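Local coordinates for protein probable zinc protease (PDB 4NNZ) that probably serves as a metallopeptidase of the M16 (insulinase) family, as the PA0372 subunit of the heterodimeric zinc protease PA0371-PA0372, at residues A[100-103]-A[104-107]; A[123-126]-A[127-131]; A[151-154]-A[155-158]; A[283-286]-A[287-291]. All blocks are in the same frame, centred on the assembly; numbering follows the deposited sequence.

Contact 1 of 4, residues A[100-103]-A[104-107]; sequences LPVA and LEME
Leu100 and Leu104, one helical turn apart, make the closest side-chain approach between 100-103 and 104-107: Leu100 CD1 lies 3.7 Å from Leu104 CG and 4.0 Å from Leu104 CD2. The two chains meet at a slant, and a methyl of the first rests beside the branch point of the second. Leu100 reaches this place because its CG stands opposite the backbone N (chi1 175°), which leans the branch toward the following turn. Beneath the pair, Leu104 N donates to Leu100 O over 3.0 Å with an angle of 166° at the hydrogen, so backbone and side chains join the same two residues. The next bond in the ladder, Glu105 N to Pro101 O, is 3.1 Å long but less straight, at 139°. Met106 N makes only weak bonds to Val102 O and Ala103 O, both 3.4 Å, but Glu107 N still donates to Ala103 O at 3.3 Å, so the i to i+4 pattern resumes. On the outer side the extended Glu105 sends OE1 to 4.2 Å from Val102 CG2, a loose contact on an exposed face. Glu107 OE2 forms a salt bridge with Arg110 of the same helix. In the helix-on-sheet packing of the alpha/beta M16 domain, this start of helix 100-112 lies on adjacent strands 28-35 and 89-96 of the six-stranded sheet and against helix 200-211.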
loop_
_atom_site.group_PDB
_atom_site.type_symbol
_atom_site.label_atom_id
_atom_site.label_comp_id
_atom_site.label_asym_id
_atom_site.label_seq_id
_atom_site.Cartn_x
_atom_site.Cartn_y
_atom_site.Cartn_z
ATOM N N LEU A 100 -19.522 -3.809 -37.460
ATOM C CA LEU A 100 -19.723 -3.466 -36.072
ATOM C C LEU A 100 -20.407 -4.576 -35.314
ATOM O O LEU A 100 -20.097 -4.827 -34.162
ATOM C CB LEU A 100 -20.522 -2.186 -35.965
ATOM C CG LEU A 100 -20.937 -1.745 -34.578
ATOM C CD1 LEU A 100 -19.765 -1.707 -33.632
ATOM C CD2 LEU A 100 -21.609 -0.409 -34.593
ATOM N N PRO A 101 -21.313 -5.278 -35.961
ATOM C CA PRO A 101 -22.071 -6.306 -35.281
ATOM C C PRO A 101 -21.180 -7.380 -34.761
ATOM O O PRO A 101 -21.358 -7.835 -33.674
ATOM C CB PRO A 101 -22.902 -6.871 -36.400
ATOM C CG PRO A 101 -23.195 -5.694 -37.225
ATOM C CD PRO A 101 -22.098 -4.702 -37.045
ATOM N N VAL A 102 -20.183 -7.751 -35.523
ATOM C CA VAL A 102 -19.290 -8.784 -35.076
ATOM C C VAL A 102 -18.270 -8.319 -34.057
ATOM O O VAL A 102 -17.794 -9.089 -33.272
ATOM C CB VAL A 102 -18.614 -9.476 -36.241
ATOM C CG1 VAL A 102 -17.480 -8.647 -36.778
ATOM C CG2 VAL A 102 -18.093 -10.805 -35.787
ATOM N N ALA A 103 -17.942 -7.046 -34.073
ATOM C CA ALA A 103 -17.107 -6.498 -33.042
ATOM C C ALA A 103 -17.795 -6.497 -31.710
ATOM O O ALA A 103 -17.218 -6.864 -30.737
ATOM C CB ALA A 103 -16.697 -5.097 -33.406
ATOM N N LEU A 104 -19.045 -6.079 -31.678
ATOM C CA LEU A 104 -19.792 -6.029 -30.448
ATOM C C LEU A 104 -20.068 -7.397 -29.919
ATOM O O LEU A 104 -20.193 -7.569 -28.757
ATOM C CB LEU A 104 -21.107 -5.327 -30.640
ATOM C CG LEU A 104 -21.145 -3.861 -30.946
ATOM C CD1 LEU A 104 -22.581 -3.435 -30.956
ATOM C CD2 LEU A 104 -20.391 -3.064 -29.916
ATOM N N GLU A 105 -20.214 -8.357 -30.798
ATOM C CA GLU A 105 -20.565 -9.688 -30.388
ATOM C C GLU A 105 -19.438 -10.329 -29.644
ATOM O O GLU A 105 -19.667 -11.150 -28.787
ATOM C CB GLU A 105 -20.962 -10.540 -31.591
ATOM C CG GLU A 105 -20.942 -12.040 -31.360
ATOM C CD GLU A 105 -21.454 -12.829 -32.541
ATOM O OE1 GLU A 105 -20.680 -13.086 -33.478
ATOM O OE2 GLU A 105 -22.637 -13.204 -32.540
ATOM N N MET A 106 -18.217 -9.975 -29.982
ATOM C CA MET A 106 -17.088 -10.637 -29.401
ATOM C C MET A 106 -16.550 -9.895 -28.204
ATOM O O MET A 106 -15.768 -10.422 -27.469
ATOM C CB MET A 106 -16.041 -10.908 -30.447
ATOM C CG MET A 106 -15.033 -9.820 -30.624
ATOM S SD MET A 106 -13.954 -10.148 -32.019
ATOM C CE MET A 106 -12.484 -9.360 -31.381
ATOM N N GLU A 107 -17.008 -8.678 -28.000
ATOM C CA GLU A 107 -16.690 -7.938 -26.809
ATOM C C GLU A 107 -17.631 -8.389 -25.726
ATOM O O GLU A 107 -17.285 -8.461 -24.578
ATOM C CB GLU A 107 -16.876 -6.457 -27.065
ATOM C CG GLU A 107 -15.725 -5.540 -26.679
ATOM C CD GLU A 107 -14.453 -6.244 -26.291
ATOM O OE1 GLU A 107 -14.381 -6.741 -25.173
ATOM O OE2 GLU A 107 -13.524 -6.303 -27.091
#

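Contact 2 of 4, residues A[123-126]-A[127-131]; sequences SEIE and VIKEE
Over one face of the Glu126 carboxylate comes the end of Lys129, with CE the higher above the plane and NZ tilted out of it on the same side, beyond the oxygens. Lys129 NZ is 3.4 Å from Glu126 OE1 and 3.5 Å from Glu126 OE2, a loose, tilted salt bridge with a weak hydrogen bond to OE1. Lys129 CE, the carbon next to the ammonium, leans over the carboxylate at 3.5 Å from Glu126 OE1. The two chains run side by side in the same direction, and both bend: Glu126 turns at chi2 (-72°) and Lys129 at chi3 (-95°), which folds their ends toward one another. The second carboxylate, that of Glu124, lies alongside Val127, with OE1 4.1 Å from Val127 CB.

These residues belong to helix 118-137, which packs against helix 49-56. The latter holds His51 and His55 in the spacing of the HXXEH zinc motif; Glu131, which touches His51, is probably placed like the downstream zinc-ligand glutamate of M16 relatives. Glu124 OE1 makes a weak hydrogen bond to His55.

On the buried face the terminal methyls of Ile125 and Ile128 meet obliquely, CD1 to CD1 at 4.2 Å. Regular i to i+4 bonds carry the backbone: Ile128 N to Glu124 O measures 3.0 Å, Lys129 N to Ile125 O 2.9 Å, and Glu130 N to Glu126 O 2.8 Å. Glu130 OE1 turns to a salt bridge with Arg133, while Lys129 also rests on Met166 and Leu169 of helix 166-171.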
loop_
_atom_site.group_PDB
_atom_site.type_symbol
_atom_site.label_atom_id
_atom_site.label_comp_id
_atom_site.label_asym_id
_atom_site.label_seq_id
_atom_site.Cartn_x
_atom_site.Cartn_y
_atom_site.Cartn_z
ATOM N N SER A 123 1.500 -21.048 -18.934
ATOM C CA SER A 123 2.396 -20.370 -19.847
ATOM C C SER A 123 2.404 -18.861 -19.772
ATOM O O SER A 123 3.440 -18.263 -19.796
ATOM C CB SER A 123 2.196 -20.848 -21.275
ATOM O OG SER A 123 1.317 -20.013 -21.965
ATOM N N GLU A 124 1.241 -18.252 -19.707
ATOM C CA GLU A 124 1.134 -16.812 -19.706
ATOM C C GLU A 124 1.738 -16.118 -18.511
ATOM O O GLU A 124 2.235 -15.033 -18.630
ATOM C CB GLU A 124 -0.294 -16.375 -19.906
ATOM C CG GLU A 124 -0.787 -16.516 -21.320
ATOM C CD GLU A 124 -0.004 -15.702 -22.334
ATOM O OE1 GLU A 124 0.352 -14.545 -22.051
ATOM O OE2 GLU A 124 0.239 -16.215 -23.441
ATOM N N ILE A 125 1.658 -16.731 -17.361
ATOM C CA ILE A 125 2.149 -16.101 -16.175
ATOM C C ILE A 125 3.633 -15.889 -16.309
ATOM O O ILE A 125 4.131 -14.896 -15.906
ATOM C CB ILE A 125 1.693 -16.815 -14.880
ATOM C CG1 ILE A 125 1.760 -15.883 -13.689
ATOM C CG2 ILE A 125 2.541 -18.002 -14.582
ATOM C CD1 ILE A 125 0.797 -14.744 -13.729
ATOM N N GLU A 126 4.323 -16.821 -16.920
ATOM C CA GLU A 126 5.738 -16.689 -17.165
ATOM C C GLU A 126 6.071 -15.550 -18.081
ATOM O O GLU A 126 7.057 -14.888 -17.899
ATOM C CB GLU A 126 6.303 -17.962 -17.728
ATOM C CG GLU A 126 5.861 -19.193 -17.009
ATOM C CD GLU A 126 6.491 -19.321 -15.664
ATOM O OE1 GLU A 126 7.569 -18.772 -15.479
ATOM O OE2 GLU A 126 5.903 -19.962 -14.793
ATOM N N VAL A 127 5.240 -15.339 -19.074
ATOM C CA VAL A 127 5.426 -14.246 -19.968
ATOM C C VAL A 127 5.328 -12.976 -19.173
ATOM O O VAL A 127 6.120 -12.092 -19.328
ATOM C CB VAL A 127 4.309 -14.238 -21.023
ATOM C CG1 VAL A 127 4.276 -12.966 -21.820
ATOM C CG2 VAL A 127 4.415 -15.406 -21.948
ATOM N N ILE A 128 4.328 -12.886 -18.323
ATOM C CA ILE A 128 4.109 -11.707 -17.543
ATOM C C ILE A 128 5.246 -11.454 -16.614
ATOM O O ILE A 128 5.693 -10.355 -16.493
ATOM C CB ILE A 128 2.820 -11.849 -16.766
ATOM C CG1 ILE A 128 1.673 -11.883 -17.729
ATOM C CG2 ILE A 128 2.606 -10.685 -15.846
ATOM C CD1 ILE A 128 0.390 -12.318 -17.099
ATOM N N LYS A 129 5.708 -12.488 -15.960
ATOM C CA LYS A 129 6.781 -12.345 -15.037
ATOM C C LYS A 129 7.972 -11.893 -15.800
ATOM O O LYS A 129 8.750 -11.087 -15.359
ATOM C CB LYS A 129 7.092 -13.678 -14.424
ATOM C CG LYS A 129 6.140 -14.091 -13.349
ATOM C CD LYS A 129 6.701 -15.242 -12.575
ATOM C CE LYS A 129 6.199 -16.561 -13.083
ATOM N NZ LYS A 129 6.915 -17.617 -12.356
ATOM N N GLU A 130 8.126 -12.475 -16.960
ATOM C CA GLU A 130 9.218 -12.144 -17.805
ATOM C C GLU A 130 9.126 -10.711 -18.232
ATOM O O GLU A 130 10.083 -10.013 -18.210
ATOM C CB GLU A 130 9.202 -13.083 -18.987
ATOM C CG GLU A 130 10.162 -12.746 -20.086
ATOM C CD GLU A 130 11.583 -12.979 -19.682
ATOM O OE1 GLU A 130 11.858 -13.054 -18.480
ATOM O OE2 GLU A 130 12.436 -13.088 -20.559
ATOM N N GLU A 131 7.941 -10.270 -18.578
ATOM C CA GLU A 131 7.717 -8.902 -18.961
ATOM C C GLU A 131 8.065 -7.943 -17.829
ATOM O O GLU A 131 8.509 -6.871 -18.082
ATOM C CB GLU A 131 6.283 -8.710 -19.456
ATOM C CG GLU A 131 5.715 -7.312 -19.310
ATOM C CD GLU A 131 4.452 -7.085 -20.089
ATOM O OE1 GLU A 131 3.454 -7.737 -19.789
ATOM O OE2 GLU A 131 4.447 -6.243 -20.998
#

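Contact 3 of 4, residues A[151-154]-A[155-158]; sequences AAYP and ASGY
Tyr153, the first residue to leave helical geometry after helix 140-152, aims its ring at the loop 155-158. Tyr158 CB sits over one face, 3.5 Å from the Tyr153 ring centroid and only 13° off the normal, a CH-pi contact. The Tyr158 ring continues from there with its edge toward the same ring: the centroids are 5.2 Å apart, the planes meet at 63°, and Tyr158 CD2 comes within 3.8 Å of Tyr153 CE1. Ser156 OG approaches Tyr153 CD1 obliquely at 3.4 Å; the same oxygen accepts a weak hydrogen bond from Tyr158 N.

Pro154, next along, and Ala155 have the backbone angles of a type I turn, and Tyr153 CA and Ser156 CA stand 5.7 Å apart across it. Pro154 packs on Ala150 of the second subunit, and Ala155 rests on Trp165 of that subunit. Glu227 receives the backbone N-H groups of Ala155 and Ser156, one at each carboxylate oxygen, and Tyr158 OH is hydrogen-bonded to Asp87. Leu310 of strand 309-317 touches Tyr153. The geometry is that of an edge-to-face aromatic pair formed within a helix-exit loop, here leading into a short 3-10 segment beside the subunit interface.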
loop_
_atom_site.group_PDB
_atom_site.type_symbol
_atom_site.label_atom_id
_atom_site.label_comp_id
_atom_site.label_asym_id
_atom_site.label_seq_id
_atom_site.Cartn_x
_atom_site.Cartn_y
_atom_site.Cartn_z
ATOM N N ALA A 151 6.545 5.427 -2.647
ATOM C CA ALA A 151 6.779 6.430 -1.643
ATOM C C ALA A 151 5.848 7.630 -1.725
ATOM O O ALA A 151 5.476 8.169 -0.734
ATOM C CB ALA A 151 8.211 6.868 -1.654
ATOM N N ALA A 152 5.501 8.048 -2.919
ATOM C CA ALA A 152 4.578 9.136 -3.127
ATOM C C ALA A 152 3.120 8.908 -2.743
ATOM O O ALA A 152 2.408 9.837 -2.515
ATOM C CB ALA A 152 4.697 9.663 -4.528
ATOM N N TYR A 153 2.691 7.675 -2.657
ATOM C CA TYR A 153 1.301 7.410 -2.383
ATOM C C TYR A 153 1.139 6.472 -1.203
ATOM O O TYR A 153 0.717 5.361 -1.335
ATOM C CB TYR A 153 0.624 6.816 -3.604
ATOM C CG TYR A 153 0.250 7.757 -4.707
ATOM C CD1 TYR A 153 -0.671 8.745 -4.529
ATOM C CD2 TYR A 153 0.781 7.603 -5.938
ATOM C CE1 TYR A 153 -1.023 9.575 -5.561
ATOM C CE2 TYR A 153 0.434 8.412 -6.965
ATOM C CZ TYR A 153 -0.461 9.399 -6.771
ATOM O OH TYR A 153 -0.773 10.166 -7.819
ATOM N N PRO A 154 1.417 6.952 -0.003
ATOM C CA PRO A 154 1.407 6.084 1.156
ATOM C C PRO A 154 0.085 5.418 1.440
ATOM O O PRO A 154 0.094 4.280 1.809
ATOM C CB PRO A 154 1.689 7.041 2.291
ATOM C CG PRO A 154 2.434 8.122 1.695
ATOM C CD PRO A 154 1.913 8.285 0.341
ATOM N N ALA A 155 -1.016 6.121 1.324
ATOM C CA ALA A 155 -2.276 5.556 1.705
ATOM C C ALA A 155 -3.158 5.046 0.600
ATOM O O ALA A 155 -4.007 4.226 0.843
ATOM C CB ALA A 155 -3.036 6.546 2.543
ATOM N N SER A 156 -3.012 5.559 -0.599
ATOM C CA SER A 156 -3.882 5.156 -1.689
ATOM C C SER A 156 -3.445 3.975 -2.517
ATOM O O SER A 156 -2.355 3.544 -2.457
ATOM C CB SER A 156 -4.221 6.334 -2.585
ATOM O OG SER A 156 -3.179 6.668 -3.442
ATOM N N GLY A 157 -4.342 3.496 -3.332
ATOM C CA GLY A 157 -4.088 2.363 -4.171
ATOM C C GLY A 157 -3.111 2.695 -5.254
ATOM O O GLY A 157 -2.604 1.847 -5.915
ATOM N N TYR A 158 -2.842 3.962 -5.409
ATOM C CA TYR A 158 -1.976 4.401 -6.447
ATOM C C TYR A 158 -0.586 3.955 -6.293
ATOM O O TYR A 158 0.134 3.997 -7.224
ATOM C CB TYR A 158 -2.056 5.884 -6.654
ATOM C CG TYR A 158 -3.300 6.302 -7.344
ATOM C CD1 TYR A 158 -3.936 5.465 -8.219
ATOM C CD2 TYR A 158 -3.852 7.522 -7.108
ATOM C CE1 TYR A 158 -5.070 5.842 -8.833
ATOM C CE2 TYR A 158 -4.996 7.898 -7.724
ATOM C CZ TYR A 158 -5.587 7.046 -8.582
ATOM O OH TYR A 158 -6.704 7.387 -9.215
#

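Contact 4 of 4, residues A[283-286]-A[287-291]; sequences LASR and LERGE
Leu283 O accepts two backbone donors, Leu287 N at 2.8 Å from above the carbonyl plane and Glu288 N at 3.1 Å within that plane and straighter (164° at the hydrogen), and Arg289 N reaches Ala284 O over 2.8 Å, so that i to i+4 and i to i+5 bonds overlap in a pi-type turn. The turn ends helix 282-288, in the second of the two alpha/beta halves of the chain; Arg289 is the first residue to leave helical geometry, and Gly290 follows with phi at 76°, a positive value that glycine accepts readily.

Among the side chains, Leu283 and Leu287 meet methyl to methyl, CD2 to CD1 at 3.8 Å, on the buried side. Both pack on Leu332 of helix 325-341, while strand 294-301 is met by Leu283 at Ala297 and by Leu287 at Val294. Arg286 runs extended away from the turn to a salt bridge with Asp338. Arg289 behaves otherwise. Its chain bends at chi3 (-58°), bringing the guanidinium back along the helix, where Ser285 CA and Ala284 O lie over one and the same face. Tyr279 supplies the polar partner by accepting from NH2 through its carbonyl, and its ring adds a cation-pi contact. These outside links probably restrain the rotation of the group. On the face toward Ser285 CA, Ser285 CB stands over Arg289 NH2 at 3.6 Å, and Ala284 CB comes in at a slant to 3.8 Å from Arg289 NH1.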
loop_
_atom_site.group_PDB
_atom_site.type_symbol
_atom_site.label_atom_id
_atom_site.label_comp_id
_atom_site.label_asym_id
_atom_site.label_seq_id
_atom_site.Cartn_x
_atom_site.Cartn_y
_atom_site.Cartn_z
ATOM N N LEU A 283 10.864 26.657 -17.476
ATOM C CA LEU A 283 11.979 25.815 -17.205
ATOM C C LEU A 283 13.005 25.880 -18.295
ATOM O O LEU A 283 14.176 25.877 -18.018
ATOM C CB LEU A 283 11.529 24.390 -16.995
ATOM C CG LEU A 283 10.739 24.114 -15.743
ATOM C CD1 LEU A 283 10.337 22.662 -15.712
ATOM C CD2 LEU A 283 11.579 24.471 -14.554
ATOM N N ALA A 284 12.568 25.892 -19.536
ATOM C CA ALA A 284 13.517 25.963 -20.613
ATOM C C ALA A 284 14.291 27.255 -20.672
ATOM O O ALA A 284 15.493 27.252 -20.773
ATOM C CB ALA A 284 12.810 25.732 -21.927
ATOM N N SER A 285 13.584 28.359 -20.665
ATOM C CA SER A 285 14.237 29.622 -20.748
ATOM C C SER A 285 15.089 29.887 -19.558
ATOM O O SER A 285 16.216 30.295 -19.673
ATOM C CB SER A 285 13.186 30.677 -20.771
ATOM O OG SER A 285 11.973 30.091 -20.469
ATOM N N ARG A 286 14.506 29.739 -18.396
ATOM C CA ARG A 286 15.230 29.938 -17.181
ATOM C C ARG A 286 16.302 28.945 -16.757
ATOM O O ARG A 286 17.323 29.361 -16.280
ATOM C CB ARG A 286 14.265 30.230 -16.075
ATOM C CG ARG A 286 13.309 31.306 -16.464
ATOM C CD ARG A 286 12.466 31.717 -15.296
ATOM N NE ARG A 286 11.557 32.764 -15.671
ATOM C CZ ARG A 286 10.762 33.396 -14.839
ATOM N NH1 ARG A 286 10.769 33.092 -13.573
ATOM N NH2 ARG A 286 9.969 34.335 -15.289
ATOM N N LEU A 287 16.052 27.645 -16.844
ATOM C CA LEU A 287 17.006 26.678 -16.324
ATOM C C LEU A 287 17.865 25.960 -17.327
ATOM O O LEU A 287 19.009 25.716 -17.088
ATOM C CB LEU A 287 16.303 25.669 -15.452
ATOM C CG LEU A 287 15.609 26.305 -14.285
ATOM C CD1 LEU A 287 15.095 25.236 -13.357
ATOM C CD2 LEU A 287 16.557 27.216 -13.556
ATOM N N GLU A 288 17.271 25.563 -18.431
ATOM C CA GLU A 288 17.989 25.026 -19.573
ATOM C C GLU A 288 18.855 26.019 -20.319
ATOM O O GLU A 288 19.978 25.757 -20.679
ATOM C CB GLU A 288 17.007 24.435 -20.531
ATOM C CG GLU A 288 17.582 23.312 -21.315
ATOM C CD GLU A 288 16.630 22.795 -22.353
ATOM O OE1 GLU A 288 15.476 22.486 -22.022
ATOM O OE2 GLU A 288 17.047 22.690 -23.509
ATOM N N ARG A 289 18.251 27.128 -20.655
ATOM C CA ARG A 289 18.969 28.224 -21.208
ATOM C C ARG A 289 19.100 29.118 -20.022
ATOM O O ARG A 289 18.540 28.841 -19.020
ATOM C CB ARG A 289 18.153 28.862 -22.309
ATOM C CG ARG A 289 17.763 27.874 -23.369
ATOM C CD ARG A 289 17.310 28.529 -24.645
ATOM N NE ARG A 289 16.190 29.421 -24.448
ATOM C CZ ARG A 289 14.938 29.026 -24.383
ATOM N NH1 ARG A 289 14.663 27.756 -24.491
ATOM N NH2 ARG A 289 13.975 29.901 -24.232
ATOM N N GLY A 290 19.892 30.158 -20.084
ATOM C CA GLY A 290 19.785 31.228 -19.120
ATOM C C GLY A 290 20.369 30.935 -17.765
ATOM O O GLY A 290 20.380 31.769 -16.908
ATOM N N GLU A 291 20.824 29.725 -17.562
ATOM C CA GLU A 291 21.424 29.362 -16.312
ATOM C C GLU A 291 22.129 28.069 -16.483
ATOM O O GLU A 291 23.025 27.768 -15.755
ATOM C CB GLU A 291 20.393 29.232 -15.250
ATOM C CG GLU A 291 20.619 30.141 -14.091
ATOM C CD GLU A 291 19.458 30.110 -13.153
ATOM O OE1 GLU A 291 18.444 30.768 -13.456
ATOM O OE2 GLU A 291 19.557 29.414 -12.134
#

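From the N terminus the four contacts come strictly in series, and none nests in or crosses another; each joins consecutive residues, so what it closes is a helical turn or a helix exit. Contacts 1, 2 and 3 fall in the first half of the chain, on or just after the successive helices 100-112, 118-137 and 140-152, whereas contact 4 ends helix 282-288 in the second. No two touch: the nearest atoms of contacts 1 and 2 are about 16 Å apart, those of 3 and 4 about 18 Å. Contact 1 lines the first sheet, contact 2 faces helix 49-56, contact 3 reaches the second sheet, and contact 4 borders that sheet's outermost strand 294-301.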